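Local coordinates for periplasmic sugar-binding protein (Chloroflexus aurantiacus, PDB 4RXU) that binds beta-D-glucopyranose and probably serves as the periplasmic solute-binding component of an ABC-type sugar transporter, at residues Q29-D41 with L82-H95. Residues are numbered along the deposited sequence; the frame is centred on the assembly and turned at random.
Sequences QQLAVGIVLPTKD and LIAKGIKVLIICPH
Val36 meets 82-95 through both its backbone and its side chain. Its N donates to Ile91 O at 2.8 Å, its O accepts from Cys93 N in a nearly straight bond, and CB lies 4.1 Å from Ile92 CG1. With CG1 anti to the backbone N (chi1 180°), CG2 is turned toward Leu82 of helix 72-84: it is 3.6 Å from Leu82 CD1, the two side chains running alongside one another, pointing opposite ways, and 3.9 Å from Leu90 CD1. Leu82 CD1 also lies 3.9 Å from Gly34 CA, at the face Val36 points to.

Strands 33-37 and 89-92 run parallel, 17° between axes; helix 72-84 carries the chain from strand 61-67 over 29-37 to 89-92, a beta-alpha-beta crossover of the usual right-handed kind, giving the strand order 61-67, 29-37, 89-92, as in type I periplasmic binding proteins. Gly86 ends this helix in a Schellman motif. Where the pairing begins, Ala32 O takes Val89 N in the carbonyl plane and Lys88 N from 45° above it.

On the other face Ile91 CD1 touches Val33 CG1 at 3.8 Å and also reaches Ile35 CG1, while helix 300-315 touches Val33 and Val89. At the sugar-facing end Pro38 CD rests 3.7 Å from Cys93 SG, and Trp45 of the glucose pocket touches both residues; the Cys93 side chain is about 6 Å from the bound sugar.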
ATOM      1  N   GLN A  29     -21.123   0.552 -23.559  1.00 30.27           N
ATOM      2  CA  GLN A  29     -20.524  -0.548 -24.317  1.00 34.84           C
ATOM      3  C   GLN A  29     -19.844  -1.537 -23.375  1.00 23.16           C
ATOM      4  O   GLN A  29     -19.138  -1.161 -22.438  1.00 24.91           O
ATOM      5  CB  GLN A  29     -19.569  -0.077 -25.430  1.00 42.14           C
ATOM      6  CG  GLN A  29     -18.494   0.915 -25.022  1.00 53.20           C
ATOM      7  CD  GLN A  29     -17.649   1.424 -26.188  1.00 45.73           C
ATOM      8  OE1 GLN A  29     -17.492   2.636 -26.358  1.00 49.79           O
ATOM      9  NE2 GLN A  29     -17.086   0.509 -26.981  1.00 48.94           N
ATOM     10  N   GLN A  30     -20.090  -2.817 -23.625  1.00 22.62           N
ATOM     11  CA  GLN A  30     -19.418  -3.865 -22.901  1.00 22.48           C
ATOM     12  C   GLN A  30     -18.004  -3.934 -23.462  1.00 22.58           C
ATOM     13  O   GLN A  30     -17.808  -4.101 -24.668  1.00 37.71           O
ATOM     14  CB  GLN A  30     -20.094  -5.210 -23.130  1.00 27.67           C
ATOM     15  CG  GLN A  30     -21.064  -5.670 -22.066  1.00 48.67           C
ATOM     16  CD  GLN A  30     -21.535  -7.079 -22.369  1.00 76.16           C
ATOM     17  OE1 GLN A  30     -21.573  -7.492 -23.531  1.00106.28           O
ATOM     18  NE2 GLN A  30     -21.878  -7.831 -21.333  1.00 78.53           N
ATOM     19  N   LEU A  31     -17.023  -3.774 -22.595  1.00 14.87           N
ATOM     20  CA  LEU A  31     -15.637  -3.984 -22.989  1.00 15.67           C
ATOM     21  C   LEU A  31     -15.192  -5.389 -22.605  1.00 13.72           C
ATOM     22  O   LEU A  31     -15.590  -5.913 -21.571  1.00 14.71           O
ATOM     23  CB  LEU A  31     -14.717  -2.961 -22.313  1.00 16.59           C
ATOM     24  CG  LEU A  31     -14.952  -1.494 -22.663  1.00 17.25           C
ATOM     25  CD1 LEU A  31     -13.868  -0.657 -22.001  1.00 21.13           C
ATOM     26  CD2 LEU A  31     -14.992  -1.235 -24.153  1.00 22.94           C
ATOM     27  N   ALA A  32     -14.336  -5.969 -23.438  1.00 12.57           N
ATOM     28  CA  ALA A  32     -13.750  -7.292 -23.178  1.00 12.21           C
ATOM     29  C   ALA A  32     -12.592  -7.175 -22.206  1.00 10.45           C
ATOM     30  O   ALA A  32     -11.423  -7.483 -22.500  1.00 12.32           O
ATOM     31  CB  ALA A  32     -13.333  -7.956 -24.474  1.00 13.65           C
ATOM     32  N   VAL A  33     -12.965  -6.733 -21.023  1.00  8.82           N
ATOM     33  CA  VAL A  33     -12.039  -6.446 -19.924  1.00  9.53           C
ATOM     34  C   VAL A  33     -12.691  -6.984 -18.648  1.00 11.01           C
ATOM     35  O   VAL A  33     -13.917  -6.914 -18.500  1.00 11.77           O
ATOM     36  CB  VAL A  33     -11.758  -4.941 -19.769  1.00 14.30           C
ATOM     37  CG1 VAL A  33     -10.799  -4.684 -18.607  1.00 13.05           C
ATOM     38  CG2 VAL A  33     -11.180  -4.377 -21.047  1.00 15.68           C
ATOM     39  N   GLY A  34     -11.866  -7.508 -17.743  1.00 10.07           N
ATOM     40  CA  GLY A  34     -12.314  -7.946 -16.434  1.00 10.71           C
ATOM     41  C   GLY A  34     -11.361  -7.403 -15.398  1.00 10.69           C
ATOM     42  O   GLY A  34     -10.158  -7.259 -15.660  1.00  9.03           O
ATOM     43  N   ILE A  35     -11.921  -7.035 -14.247  1.00 10.02           N
ATOM     44  CA  ILE A  35     -11.161  -6.487 -13.133  1.00  9.20           C
ATOM     45  C   ILE A  35     -11.265  -7.428 -11.951  1.00 10.09           C
ATOM     46  O   ILE A  35     -12.375  -7.822 -11.587  1.00 10.42           O
ATOM     47  CB  ILE A  35     -11.677  -5.099 -12.728  1.00  9.53           C
ATOM     48  CG1 ILE A  35     -11.438  -4.093 -13.862  1.00 10.70           C
ATOM     49  CG2 ILE A  35     -10.993  -4.594 -11.457  1.00  9.72           C
ATOM     50  CD1 ILE A  35     -12.226  -2.795 -13.696  1.00  9.79           C
ATOM     51  N   VAL A  36     -10.119  -7.803 -11.373  1.00  9.69           N
ATOM     52  CA  VAL A  36     -10.108  -8.667 -10.185  1.00  9.96           C
ATOM     53  C   VAL A  36      -9.386  -7.977  -9.059  1.00  9.04           C
ATOM     54  O   VAL A  36      -8.238  -7.558  -9.222  1.00  9.01           O
ATOM     55  CB  VAL A  36      -9.495 -10.064 -10.470  1.00  9.41           C
ATOM     56  CG1 VAL A  36      -9.480 -10.963  -9.225  1.00 11.58           C
ATOM     57  CG2 VAL A  36     -10.265 -10.763 -11.579  1.00  9.92           C
ATOM     58  N   LEU A  37     -10.091  -7.810  -7.944  1.00  9.87           N
ATOM     59  CA  LEU A  37      -9.530  -7.149  -6.741  1.00  8.52           C
ATOM     60  C   LEU A  37      -9.486  -8.161  -5.600  1.00  9.24           C
ATOM     61  O   LEU A  37     -10.286  -9.082  -5.565  1.00  8.89           O
ATOM     62  CB  LEU A  37     -10.364  -5.927  -6.364  1.00  8.83           C
ATOM     63  CG  LEU A  37     -10.317  -4.789  -7.409  1.00 11.16           C
ATOM     64  CD1 LEU A  37     -11.317  -3.719  -6.991  1.00 11.71           C
ATOM     65  CD2 LEU A  37      -8.918  -4.195  -7.609  1.00 12.86           C
ATOM     66  N   PRO A  38      -8.566  -7.978  -4.636  1.00  8.40           N
ATOM     67  CA  PRO A  38      -8.254  -9.112  -3.770  1.00  9.13           C
ATOM     68  C   PRO A  38      -9.241  -9.375  -2.650  1.00 11.13           C
ATOM     69  O   PRO A  38      -9.499 -10.538  -2.325  1.00 11.68           O
ATOM     70  CB  PRO A  38      -6.872  -8.747  -3.217  1.00  9.49           C
ATOM     71  CG  PRO A  38      -6.875  -7.237  -3.230  1.00  9.59           C
ATOM     72  CD  PRO A  38      -7.537  -6.933  -4.547  1.00  8.70           C
ATOM     73  N   THR A  39      -9.793  -8.318  -2.060  1.00 11.11           N
ATOM     74  CA  THR A  39     -10.670  -8.471  -0.904  1.00 10.89           C
ATOM     75  C   THR A  39     -11.423  -7.185  -0.636  1.00 10.79           C
ATOM     76  O   THR A  39     -10.897  -6.104  -0.898  1.00 12.24           O
ATOM     77  CB  THR A  39      -9.876  -8.893   0.370  1.00 11.92           C
ATOM     78  OG1 THR A  39     -10.764  -9.048   1.476  1.00 12.17           O
ATOM     79  CG2 THR A  39      -8.807  -7.882   0.734  1.00 13.06           C
ATOM     80  N   LYS A  40     -12.628  -7.313  -0.082  1.00 10.58           N
ATOM     81  CA  LYS A  40     -13.387  -6.161   0.436  1.00  9.52           C
ATOM     82  C   LYS A  40     -13.042  -5.848   1.900  1.00 11.56           C
ATOM     83  O   LYS A  40     -13.543  -4.892   2.467  1.00 13.66           O
ATOM     84  CB  LYS A  40     -14.902  -6.389   0.310  1.00 14.78           C
ATOM     85  CG  LYS A  40     -15.451  -6.166  -1.088  1.00 21.66           C
ATOM     86  CD  LYS A  40     -16.838  -5.517  -1.052  1.00 34.32           C
ATOM     87  CE  LYS A  40     -17.984  -6.490  -1.259  1.00 43.80           C
ATOM     88  NZ  LYS A  40     -18.982  -5.920  -2.208  1.00 50.88           N
ATOM     89  N   ASP A  41     -12.198  -6.675   2.510  1.00  9.42           N
ATOM     90  CA  ASP A  41     -11.917  -6.583   3.956  1.00 11.80           C
ATOM     91  C   ASP A  41     -10.701  -5.736   4.275  1.00 12.84           C
ATOM     92  O   ASP A  41     -10.290  -5.615   5.430  1.00 17.33           O
ATOM     93  CB  ASP A  41     -11.779  -7.972   4.572  1.00 16.25           C
ATOM     94  CG  ASP A  41     -13.047  -8.777   4.454  1.00 32.15           C
ATOM     95  OD1 ASP A  41     -14.137  -8.261   4.771  1.00 28.87           O
ATOM     96  OD2 ASP A  41     -12.958  -9.951   4.052  1.00 65.69           O
ATOM     97  N   LEU A  82     -13.674 -15.107 -16.100  1.00 12.81           N
ATOM     98  CA  LEU A  82     -13.584 -13.965 -17.004  1.00 13.34           C
ATOM     99  C   LEU A  82     -13.079 -14.403 -18.383  1.00 12.17           C
ATOM    100  O   LEU A  82     -13.560 -13.940 -19.415  1.00 13.22           O
ATOM    101  CB  LEU A  82     -12.670 -12.905 -16.408  1.00 12.94           C
ATOM    102  CG  LEU A  82     -13.297 -12.170 -15.215  1.00 10.59           C
ATOM    103  CD1 LEU A  82     -12.240 -11.323 -14.504  1.00 12.10           C
ATOM    104  CD2 LEU A  82     -14.516 -11.333 -15.599  1.00 12.58           C
ATOM    105  N   ILE A  83     -12.104 -15.308 -18.387  1.00 12.17           N
ATOM    106  CA  ILE A  83     -11.610 -15.899 -19.645  1.00 13.84           C
ATOM    107  C   ILE A  83     -12.773 -16.503 -20.406  1.00 13.97           C
ATOM    108  O   ILE A  83     -12.896 -16.304 -21.619  1.00 15.90           O
ATOM    109  CB  ILE A  83     -10.543 -16.968 -19.396  1.00 15.99           C
ATOM    110  CG1 ILE A  83      -9.252 -16.302 -18.918  1.00 13.99           C
ATOM    111  CG2 ILE A  83     -10.295 -17.790 -20.661  1.00 16.80           C
ATOM    112  CD1 ILE A  83      -8.264 -17.283 -18.319  1.00 17.73           C
ATOM    113  N   ALA A  84     -13.634 -17.215 -19.686  1.00 16.48           N
ATOM    114  CA  ALA A  84     -14.742 -17.923 -20.309  1.00 15.80           C
ATOM    115  C   ALA A  84     -15.798 -16.972 -20.852  1.00 17.14           C
ATOM    116  O   ALA A  84     -16.511 -17.286 -21.807  1.00 22.80           O
ATOM    117  CB  ALA A  84     -15.353 -18.918 -19.345  1.00 18.65           C
ATOM    118  N   LYS A  85     -15.895 -15.808 -20.236  1.00 19.51           N
ATOM    119  CA  LYS A  85     -16.742 -14.740 -20.752  1.00 21.36           C
ATOM    120  C   LYS A  85     -16.163 -13.957 -21.924  1.00 19.31           C
ATOM    121  O   LYS A  85     -16.836 -13.097 -22.484  1.00 24.11           O
ATOM    122  CB  LYS A  85     -17.037 -13.766 -19.646  1.00 23.78           C
ATOM    123  CG  LYS A  85     -17.945 -14.353 -18.604  1.00 37.16           C
ATOM    124  CD  LYS A  85     -18.457 -13.240 -17.728  1.00 58.13           C
ATOM    125  CE  LYS A  85     -19.414 -13.777 -16.687  1.00 60.33           C
ATOM    126  NZ  LYS A  85     -18.630 -14.248 -15.517  1.00 51.56           N
ATOM    127  N   GLY A  86     -14.903 -14.198 -22.250  1.00 14.24           N
ATOM    128  CA  GLY A  86     -14.317 -13.662 -23.476  1.00 15.10           C
ATOM    129  C   GLY A  86     -13.496 -12.410 -23.306  1.00 16.13           C
ATOM    130  O   GLY A  86     -13.249 -11.676 -24.256  1.00 15.64           O
ATOM    131  N   ILE A  87     -13.049 -12.162 -22.091  1.00 13.71           N
ATOM    132  CA  ILE A  87     -12.162 -11.022 -21.900  1.00 11.66           C
ATOM    133  C   ILE A  87     -10.882 -11.134 -22.720  1.00 12.34           C
ATOM    134  O   ILE A  87     -10.344 -12.215 -22.939  1.00 13.07           O
ATOM    135  CB  ILE A  87     -11.835 -10.685 -20.430  1.00 13.61           C
ATOM    136  CG1 ILE A  87     -10.914 -11.720 -19.761  1.00 11.22           C
ATOM    137  CG2 ILE A  87     -13.116 -10.391 -19.649  1.00 12.85           C
ATOM    138  CD1 ILE A  87     -10.261 -11.155 -18.509  1.00 13.60           C
ATOM    139  N   LYS A  88     -10.406  -9.979 -23.167  1.00 11.71           N
ATOM    140  CA  LYS A  88      -9.129  -9.848 -23.851  1.00 13.72           C
ATOM    141  C   LYS A  88      -8.067  -9.184 -22.999  1.00 11.70           C
ATOM    142  O   LYS A  88      -6.878  -9.293 -23.305  1.00 10.71           O
ATOM    143  CB  LYS A  88      -9.306  -9.037 -25.136  1.00 13.35           C
ATOM    144  CG  LYS A  88     -10.230  -9.678 -26.171  1.00 25.43           C
ATOM    145  CD  LYS A  88      -9.791 -11.089 -26.508  1.00 43.13           C
ATOM    146  CE  LYS A  88     -10.796 -11.797 -27.403  1.00 56.97           C
ATOM    147  NZ  LYS A  88     -11.003 -13.196 -26.929  1.00 53.51           N
ATOM    148  N   VAL A  89      -8.493  -8.493 -21.940  1.00 10.52           N
ATOM    149  CA  VAL A  89      -7.560  -7.814 -21.025  1.00  8.41           C
ATOM    150  C   VAL A  89      -8.037  -8.067 -19.608  1.00 11.10           C
ATOM    151  O   VAL A  89      -9.205  -7.864 -19.295  1.00 10.36           O
ATOM    152  CB  VAL A  89      -7.520  -6.288 -21.240  1.00 10.28           C
ATOM    153  CG1 VAL A  89      -6.522  -5.636 -20.290  1.00 13.12           C
ATOM    154  CG2 VAL A  89      -7.167  -5.917 -22.681  1.00  9.93           C
ATOM    155  N   LEU A  90      -7.103  -8.481 -18.762  1.00  9.45           N
ATOM    156  CA  LEU A  90      -7.337  -8.706 -17.339  1.00  8.57           C
ATOM    157  C   LEU A  90      -6.612  -7.613 -16.561  1.00  8.21           C
ATOM    158  O   LEU A  90      -5.398  -7.457 -16.722  1.00 11.23           O
ATOM    159  CB  LEU A  90      -6.782 -10.071 -16.927  1.00  9.77           C
ATOM    160  CG  LEU A  90      -6.829 -10.404 -15.432  1.00  9.20           C
ATOM    161  CD1 LEU A  90      -8.248 -10.533 -14.888  1.00 11.03           C
ATOM    162  CD2 LEU A  90      -6.002 -11.653 -15.196  1.00 11.32           C
ATOM    163  N   ILE A  91      -7.347  -6.869 -15.732  1.00  8.39           N
ATOM    164  CA  ILE A  91      -6.736  -5.962 -14.747  1.00  8.40           C
ATOM    165  C   ILE A  91      -6.871  -6.675 -13.404  1.00  8.42           C
ATOM    166  O   ILE A  91      -7.988  -6.967 -12.955  1.00  9.74           O
ATOM    167  CB  ILE A  91      -7.476  -4.617 -14.713  1.00  8.51           C
ATOM    168  CG1 ILE A  91      -7.335  -3.882 -16.059  1.00 10.36           C
ATOM    169  CG2 ILE A  91      -6.980  -3.761 -13.557  1.00 10.16           C
ATOM    170  CD1 ILE A  91      -8.407  -2.828 -16.259  1.00  9.36           C
ATOM    171  N   ILE A  92      -5.740  -6.985 -12.779  1.00  8.65           N
ATOM    172  CA  ILE A  92      -5.751  -7.844 -11.589  1.00  8.18           C
ATOM    173  C   ILE A  92      -4.805  -7.356 -10.490  1.00  9.09           C
ATOM    174  O   ILE A  92      -3.608  -7.183 -10.733  1.00  8.03           O
ATOM    175  CB  ILE A  92      -5.444  -9.331 -11.931  1.00 10.24           C
ATOM    176  CG1 ILE A  92      -5.403 -10.175 -10.647  1.00  9.94           C
ATOM    177  CG2 ILE A  92      -4.166  -9.490 -12.763  1.00  8.72           C
ATOM    178  CD1 ILE A  92      -5.480 -11.663 -10.919  1.00 11.44           C
ATOM    179  N   CYS A  93      -5.384  -7.156  -9.301  1.00  8.99           N
ATOM    180  CA  CYS A  93      -4.627  -6.922  -8.102  1.00  7.37           C
ATOM    181  C   CYS A  93      -4.600  -8.223  -7.295  1.00  9.12           C
ATOM    182  O   CYS A  93      -5.625  -8.631  -6.762  1.00  9.72           O
ATOM    183  CB  CYS A  93      -5.215  -5.786  -7.295  1.00  9.25           C
ATOM    184  SG  CYS A  93      -4.338  -5.543  -5.760  1.00 10.27           S
ATOM    185  N   PRO A  94      -3.408  -8.863  -7.199  1.00  8.45           N
ATOM    186  CA  PRO A  94      -3.355 -10.142  -6.561  1.00  8.18           C
ATOM    187  C   PRO A  94      -3.486 -10.079  -5.064  1.00  8.14           C
ATOM    188  O   PRO A  94      -2.977  -9.161  -4.413  1.00  8.76           O
ATOM    189  CB  PRO A  94      -1.956 -10.672  -6.925  1.00  9.79           C
ATOM    190  CG  PRO A  94      -1.148  -9.455  -7.185  1.00  8.39           C
ATOM    191  CD  PRO A  94      -2.135  -8.560  -7.884  1.00  8.97           C
ATOM    192  N   HIS A  95      -4.143 -11.087  -4.514  1.00  8.30           N
ATOM    193  CA  HIS A  95      -4.067 -11.268  -3.071  1.00 11.59           C
ATOM    194  C   HIS A  95      -2.669 -11.663  -2.607  1.00 10.61           C
ATOM    195  O   HIS A  95      -2.096 -11.058  -1.697  1.00 10.55           O
ATOM    196  CB  HIS A  95      -5.042 -12.309  -2.594  1.00 12.48           C
ATOM    197  CG  HIS A  95      -4.884 -12.564  -1.142  1.00 22.97           C
ATOM    198  ND1 HIS A  95      -5.063 -11.566  -0.212  1.00 20.14           N
ATOM    199  CD2 HIS A  95      -4.426 -13.640  -0.471  1.00 20.48           C
ATOM    200  CE1 HIS A  95      -4.783 -12.038   0.985  1.00 21.92           C
ATOM    201  NE2 HIS A  95      -4.413 -13.302   0.857  1.00 18.97           N
TER